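Local coordinates for putative sarcosine dimethylglycine methyltransferase (PDB 2O57), which probably transfers methyl groups from S-adenosylmethionine to sarcosine and dimethylglycine, at residues His38-Glu43 with Asp57-Ala62; Asp33-His38 with Lys246-Lys251. All coordinates share one frame; numbering follows the deposited sequence.

Interaction 1. Residues His38-Glu43 with Asp57-Ala62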
loop_
_atom_site.group_PDB
_atom_site.type_symbol
_atom_site.label_atom_id
_atom_site.label_comp_id
_atom_site.label_asym_id
_atom_site.label_seq_id
_atom_site.Cartn_x
_atom_site.Cartn_y
_atom_site.Cartn_z
ATOM N N HIS A 38 19.920 18.822 11.245
ATOM C CA HIS A 38 21.129 19.423 10.640
ATOM C C HIS A 38 21.047 19.307 9.117
ATOM O O HIS A 38 21.421 20.215 8.408
ATOM C CB HIS A 38 22.383 18.725 11.138
ATOM C CG HIS A 38 23.653 19.148 10.440
ATOM N ND1 HIS A 38 24.254 20.374 10.656
ATOM C CD2 HIS A 38 24.426 18.510 9.521
ATOM C CE1 HIS A 38 25.348 20.465 9.919
ATOM N NE2 HIS A 38 25.471 19.353 9.216
ATOM N N VAL A 39 20.561 18.171 8.632
ATOM C CA VAL A 39 20.577 17.923 7.183
ATOM C C VAL A 39 19.318 18.456 6.513
ATOM O O VAL A 39 19.389 19.102 5.471
ATOM C CB VAL A 39 20.841 16.407 6.856
ATOM C CG1 VAL A 39 20.891 16.152 5.324
ATOM C CG2 VAL A 39 22.150 15.897 7.554
ATOM N N TRP A 40 18.169 18.218 7.128
ATOM C CA TRP A 40 16.870 18.473 6.491
ATOM C C TRP A 40 16.026 19.569 7.177
ATOM O O TRP A 40 14.880 19.837 6.763
ATOM C CB TRP A 40 16.079 17.158 6.397
ATOM C CG TRP A 40 16.789 16.142 5.500
ATOM C CD1 TRP A 40 16.881 16.173 4.141
ATOM C CD2 TRP A 40 17.508 14.983 5.927
ATOM N NE1 TRP A 40 17.623 15.103 3.684
ATOM C CE2 TRP A 40 18.008 14.348 4.765
ATOM C CE3 TRP A 40 17.763 14.400 7.188
ATOM C CZ2 TRP A 40 18.760 13.169 4.826
ATOM C CZ3 TRP A 40 18.533 13.219 7.247
ATOM C CH2 TRP A 40 19.005 12.614 6.077
ATOM N N GLY A 41 16.586 20.206 8.223
ATOM C CA GLY A 41 15.926 21.369 8.839
ATOM C C GLY A 41 14.519 21.050 9.339
ATOM O O GLY A 41 14.224 19.950 9.852
ATOM N N GLY A 42 13.633 22.013 9.204
ATOM C CA GLY A 42 12.312 21.884 9.780
ATOM C C GLY A 42 11.304 21.235 8.881
ATOM O O GLY A 42 10.113 21.237 9.188
ATOM N N GLU A 43 11.759 20.679 7.757
ATOM C CA GLU A 43 10.838 19.991 6.846
ATOM C C GLU A 43 11.047 18.504 7.092
ATOM O O GLU A 43 11.996 17.887 6.556
ATOM C CB GLU A 43 11.095 20.370 5.395
ATOM C CG GLU A 43 10.062 19.808 4.435
ATOM C CD GLU A 43 10.468 19.948 2.954
ATOM O OE1 GLU A 43 11.405 20.713 2.665
ATOM O OE2 GLU A 43 9.866 19.259 2.088
ATOM N N ASP A 57 19.152 8.160 -5.558
ATOM C CA ASP A 57 17.949 8.869 -5.129
ATOM C C ASP A 57 18.264 9.705 -3.885
ATOM O O ASP A 57 19.263 9.488 -3.225
ATOM C CB ASP A 57 16.823 7.857 -4.865
ATOM C CG ASP A 57 15.428 8.483 -4.915
ATOM O OD1 ASP A 57 15.270 9.601 -5.415
ATOM O OD2 ASP A 57 14.475 7.831 -4.465
ATOM N N GLU A 58 17.472 10.719 -3.609
ATOM C CA GLU A 58 17.722 11.507 -2.408
ATOM C C GLU A 58 16.634 11.246 -1.365
ATOM O O GLU A 58 15.459 11.050 -1.701
ATOM C CB GLU A 58 17.784 13.011 -2.746
ATOM C CG GLU A 58 18.771 13.422 -3.857
ATOM C CD GLU A 58 20.215 13.461 -3.414
ATOM O OE1 GLU A 58 20.514 13.051 -2.252
ATOM O OE2 GLU A 58 21.060 13.917 -4.246
ATOM N N ILE A 59 17.035 11.269 -0.096
ATOM C CA ILE A 59 16.126 11.028 1.014
ATOM C C ILE A 59 14.986 12.082 1.021
ATOM O O ILE A 59 13.836 11.745 1.202
ATOM C CB ILE A 59 16.925 11.021 2.339
ATOM C CG1 ILE A 59 17.870 9.806 2.359
ATOM C CG2 ILE A 59 15.987 11.126 3.570
ATOM C CD1 ILE A 59 18.746 9.700 3.602
ATOM N N ARG A 60 15.326 13.354 0.827
ATOM C CA ARG A 60 14.324 14.424 0.727
ATOM C C ARG A 60 13.230 14.071 -0.300
ATOM O O ARG A 60 12.036 14.135 -0.008
ATOM C CB ARG A 60 15.004 15.756 0.305
ATOM C CG ARG A 60 14.053 16.884 -0.091
ATOM C CD ARG A 60 13.244 17.399 1.090
ATOM N NE ARG A 60 14.047 18.228 1.985
ATOM C CZ ARG A 60 13.853 18.350 3.298
ATOM N NH1 ARG A 60 12.869 17.669 3.906
ATOM N NH2 ARG A 60 14.652 19.161 4.005
ATOM N N GLU A 61 13.658 13.725 -1.508
ATOM C CA GLU A 61 12.728 13.384 -2.597
ATOM C C GLU A 61 11.850 12.192 -2.198
ATOM O O GLU A 61 10.644 12.242 -2.355
ATOM C CB GLU A 61 13.508 13.047 -3.882
ATOM C CG GLU A 61 13.884 14.232 -4.736
ATOM C CD GLU A 61 12.643 14.899 -5.380
ATOM O OE1 GLU A 61 12.326 14.611 -6.573
ATOM O OE2 GLU A 61 11.974 15.684 -4.672
ATOM N N ALA A 62 12.467 11.106 -1.700
ATOM C CA ALA A 62 11.709 9.921 -1.257
ATOM C C ALA A 62 10.710 10.220 -0.115
ATOM O O ALA A 62 9.595 9.714 -0.115
ATOM C CB ALA A 62 12.654 8.828 -0.820
HETATM O O HOH W 1 17.183 19.999 3.069
HETATM O O HOH W 2 18.193 14.549 0.778
HETATM O O HOH W 3 10.655 16.424 2.636
#
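Trp40, in the last turn of helix 27-40, meets both Ile59 and Arg60. Its indole lies across the Ile59 side chain at about a right angle, and Trp40 CZ2 comes 3.7 Å from Ile59 CG2. Val39 CG1 packs over the centre of one ring face. The indole NE1 reaches the backbone N of Arg60 through a bridging water.

Gly41 is the first residue past the helix and has positive phi, and a type II' turn carries the chain from Trp40 to Glu43. This turn presents two backbone carbonyls to one guanidinium. Arg60 NH2 donates to Trp40 O at 2.8 Å, and Arg60 NH1 donates to Glu43 O, also at 2.8 Å. Both oxygens lie in the guanidinium plane. The donor sits above the carbonyl plane of Glu43.

The Glu43 carboxylate stacks on the guanidinium with the planes 3° apart. Glu43 OE1 is 3.6 Å from Arg60 NH1, a salt bridge of charges alone. Trp40 CD1 lies over the rim of the opposite guanidinium face, with the ring almost perpendicular (83°). Bends at chi2 and chi3 (75°) bring the guanidinium between Trp40 and Glu43. A further water joins Glu43 OE2 to Arg60 NH1.

In-plane bonds thus fix the guanidinium in rotation. It ties the turn after helix 27-40 to the start of helix 59-76, and the nearby carboxylate probably steadies its positive charge.

Interaction 2. Residues Asp33-His38 with Lys246-Lys251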
loop_
_atom_site.group_PDB
_atom_site.type_symbol
_atom_site.label_atom_id
_atom_site.label_comp_id
_atom_site.label_asym_id
_atom_site.label_seq_id
_atom_site.Cartn_x
_atom_site.Cartn_y
_atom_site.Cartn_z
ATOM N N ASP A 33 17.551 13.622 16.523
ATOM C CA ASP A 33 16.914 14.816 15.981
ATOM C C ASP A 33 17.890 15.930 15.542
ATOM O O ASP A 33 17.663 16.569 14.510
ATOM C CB ASP A 33 15.822 15.388 16.891
ATOM C CG ASP A 33 14.923 16.359 16.141
ATOM O OD1 ASP A 33 14.295 15.962 15.102
ATOM O OD2 ASP A 33 14.827 17.517 16.586
ATOM N N ARG A 34 18.972 16.150 16.298
ATOM C CA ARG A 34 20.010 17.095 15.890
ATOM C C ARG A 34 20.588 16.721 14.505
ATOM O O ARG A 34 20.865 17.619 13.681
ATOM C CB ARG A 34 21.157 17.143 16.903
ATOM C CG ARG A 34 20.776 17.783 18.262
ATOM C CD ARG A 34 22.008 17.831 19.159
ATOM N NE ARG A 34 21.763 18.522 20.431
ATOM C CZ ARG A 34 22.693 18.677 21.370
ATOM N NH1 ARG A 34 23.931 18.174 21.203
ATOM N NH2 ARG A 34 22.400 19.330 22.467
ATOM N N PHE A 35 20.813 15.423 14.293
ATOM C CA PHE A 35 21.281 14.916 13.010
ATOM C C PHE A 35 20.267 15.185 11.909
ATOM O O PHE A 35 20.613 15.755 10.904
ATOM C CB PHE A 35 21.658 13.426 13.042
ATOM C CG PHE A 35 21.835 12.825 11.646
ATOM C CD1 PHE A 35 22.977 13.124 10.875
ATOM C CD2 PHE A 35 20.878 11.966 11.113
ATOM C CE1 PHE A 35 23.144 12.578 9.584
ATOM C CE2 PHE A 35 21.014 11.418 9.835
ATOM C CZ PHE A 35 22.147 11.729 9.061
ATOM N N TYR A 36 19.013 14.777 12.092
ATOM C CA TYR A 36 18.007 15.004 11.037
ATOM C C TYR A 36 17.762 16.495 10.786
ATOM O O TYR A 36 17.660 16.962 9.632
ATOM C CB TYR A 36 16.703 14.365 11.443
ATOM C CG TYR A 36 16.623 12.881 11.178
ATOM C CD1 TYR A 36 16.368 12.395 9.883
ATOM C CD2 TYR A 36 16.834 11.961 12.211
ATOM C CE1 TYR A 36 16.259 11.020 9.642
ATOM C CE2 TYR A 36 16.749 10.584 11.976
ATOM C CZ TYR A 36 16.449 10.130 10.692
ATOM O OH TYR A 36 16.348 8.777 10.461
ATOM N N PHE A 37 17.656 17.255 11.865
ATOM C CA PHE A 37 17.513 18.689 11.703
ATOM C C PHE A 37 18.714 19.299 10.973
ATOM O O PHE A 37 18.559 20.198 10.179
ATOM C CB PHE A 37 17.260 19.375 13.075
ATOM C CG PHE A 37 16.953 20.833 12.972
ATOM C CD1 PHE A 37 15.680 21.266 12.611
ATOM C CD2 PHE A 37 17.949 21.777 13.205
ATOM C CE1 PHE A 37 15.390 22.660 12.514
ATOM C CE2 PHE A 37 17.684 23.142 13.111
ATOM C CZ PHE A 37 16.397 23.589 12.755
ATOM N N HIS A 38 19.920 18.822 11.245
ATOM C CA HIS A 38 21.129 19.423 10.640
ATOM C C HIS A 38 21.047 19.307 9.117
ATOM O O HIS A 38 21.421 20.215 8.408
ATOM C CB HIS A 38 22.383 18.725 11.138
ATOM C CG HIS A 38 23.653 19.148 10.440
ATOM N ND1 HIS A 38 24.254 20.374 10.656
ATOM C CD2 HIS A 38 24.426 18.510 9.521
ATOM C CE1 HIS A 38 25.348 20.465 9.919
ATOM N NE2 HIS A 38 25.471 19.353 9.216
ATOM N N LYS A 246 21.782 5.738 7.012
ATOM C CA LYS A 246 23.101 5.332 7.503
ATOM C C LYS A 246 24.229 5.900 6.656
ATOM O O LYS A 246 25.270 6.303 7.197
ATOM C CB LYS A 246 23.219 3.805 7.599
ATOM C CG LYS A 246 24.495 3.344 8.332
ATOM C CD LYS A 246 24.521 1.804 8.587
ATOM C CE LYS A 246 24.709 1.104 7.291
ATOM N NZ LYS A 246 26.180 1.164 6.913
ATOM N N ALA A 247 24.041 5.902 5.331
ATOM C CA ALA A 247 25.033 6.470 4.417
ATOM C C ALA A 247 25.217 7.973 4.703
ATOM O O ALA A 247 26.330 8.469 4.721
ATOM C CB ALA A 247 24.581 6.245 2.940
ATOM N N GLU A 248 24.115 8.694 4.884
ATOM C CA GLU A 248 24.187 10.131 5.220
ATOM C C GLU A 248 24.858 10.399 6.575
ATOM O O GLU A 248 25.639 11.359 6.714
ATOM C CB GLU A 248 22.787 10.783 5.191
ATOM C CG GLU A 248 22.872 12.321 5.247
ATOM C CD GLU A 248 23.409 12.943 3.948
ATOM O OE1 GLU A 248 23.496 12.261 2.891
ATOM O OE2 GLU A 248 23.789 14.120 3.991
ATOM N N LEU A 249 24.605 9.539 7.547
ATOM C CA LEU A 249 25.227 9.685 8.871
ATOM C C LEU A 249 26.777 9.533 8.728
ATOM O O LEU A 249 27.568 10.265 9.349
ATOM C CB LEU A 249 24.644 8.643 9.829
ATOM C CG LEU A 249 25.307 8.457 11.213
ATOM C CD1 LEU A 249 25.205 9.792 11.984
ATOM C CD2 LEU A 249 24.660 7.351 12.025
ATOM N N ILE A 250 27.194 8.571 7.915
ATOM C CA ILE A 250 28.637 8.346 7.675
ATOM C C ILE A 250 29.217 9.550 6.927
ATOM O O ILE A 250 30.283 10.083 7.296
ATOM C CB ILE A 250 28.867 6.991 6.945
ATOM C CG1 ILE A 250 28.616 5.847 7.939
ATOM C CG2 ILE A 250 30.293 6.931 6.335
ATOM C CD1 ILE A 250 28.468 4.435 7.269
ATOM N N LYS A 251 28.498 10.008 5.911
ATOM C CA LYS A 251 28.935 11.165 5.127
ATOM C C LYS A 251 29.209 12.393 6.011
ATOM O O LYS A 251 30.201 13.120 5.803
ATOM C CB LYS A 251 27.875 11.525 4.099
ATOM C CG LYS A 251 28.211 12.761 3.287
ATOM C CD LYS A 251 27.402 12.877 1.994
ATOM C CE LYS A 251 27.871 14.127 1.220
ATOM N NZ LYS A 251 26.794 14.661 0.301
#
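The Phe35 ring turns one face to Leu249, whose CD1 stands 4.1 Å above the ring plane, displaced toward the rim. The ring edge points at the backbone between Glu248 and Leu249. There Glu248 C lies near the ring plane, 3.9 Å from Phe35 CZ. The closest approach is from Phe35 CZ to Leu249 N, at 3.6 Å. Phe35 CE1 is equally near the CA of Leu249. The Phe35 side chain therefore spans the gap between the two helices and ends against the other backbone. Its CG is anti to the backbone N (chi1 167°), which sends the ring out from helix 27-40.

This is helix-to-helix packing by an aromatic side chain. It joins helix 27-40, near the N-terminus, to helix 235-251, which follows strand 226-233 at one edge of the chain's central mixed sheet. Val245, Ile256 and Met268 also touch Phe35, so the ring sits in an apolar core shared by several helices.

Beside the ring, Glu248 contributes its aliphatic part. The chain bends at chi2 (71°), and Glu248 CG comes 3.9 Å from Phe35 CZ. The carboxylate at its end forms a salt bridge with Arg252. On the other side chain, Leu249 CB lies 4.0 Å from Phe35 CZ. The Phe35 and Leu249 side chains run at a slant to each other, and Ile256 and Met268 also pack on Leu249.

In the fold
Both contacts use helix 27-40 and share His38. Interaction 2 takes the second half of this helix, and interaction 1 takes its end and the turn that follows. Their centres are 10 Å apart on the same side of the chain's centre. They touch directly: Trp40 CZ3 is 4.0 Å from Phe35 CE2. Along the chain, interaction 1 closes a short loop nested inside the long one closed by interaction 2. The first joins helix 27-40 to the nearby helix 59-76. The second joins it to helix 235-251, far along the chain. Together they hold helix 27-40 against two parts of the methyltransferase fold.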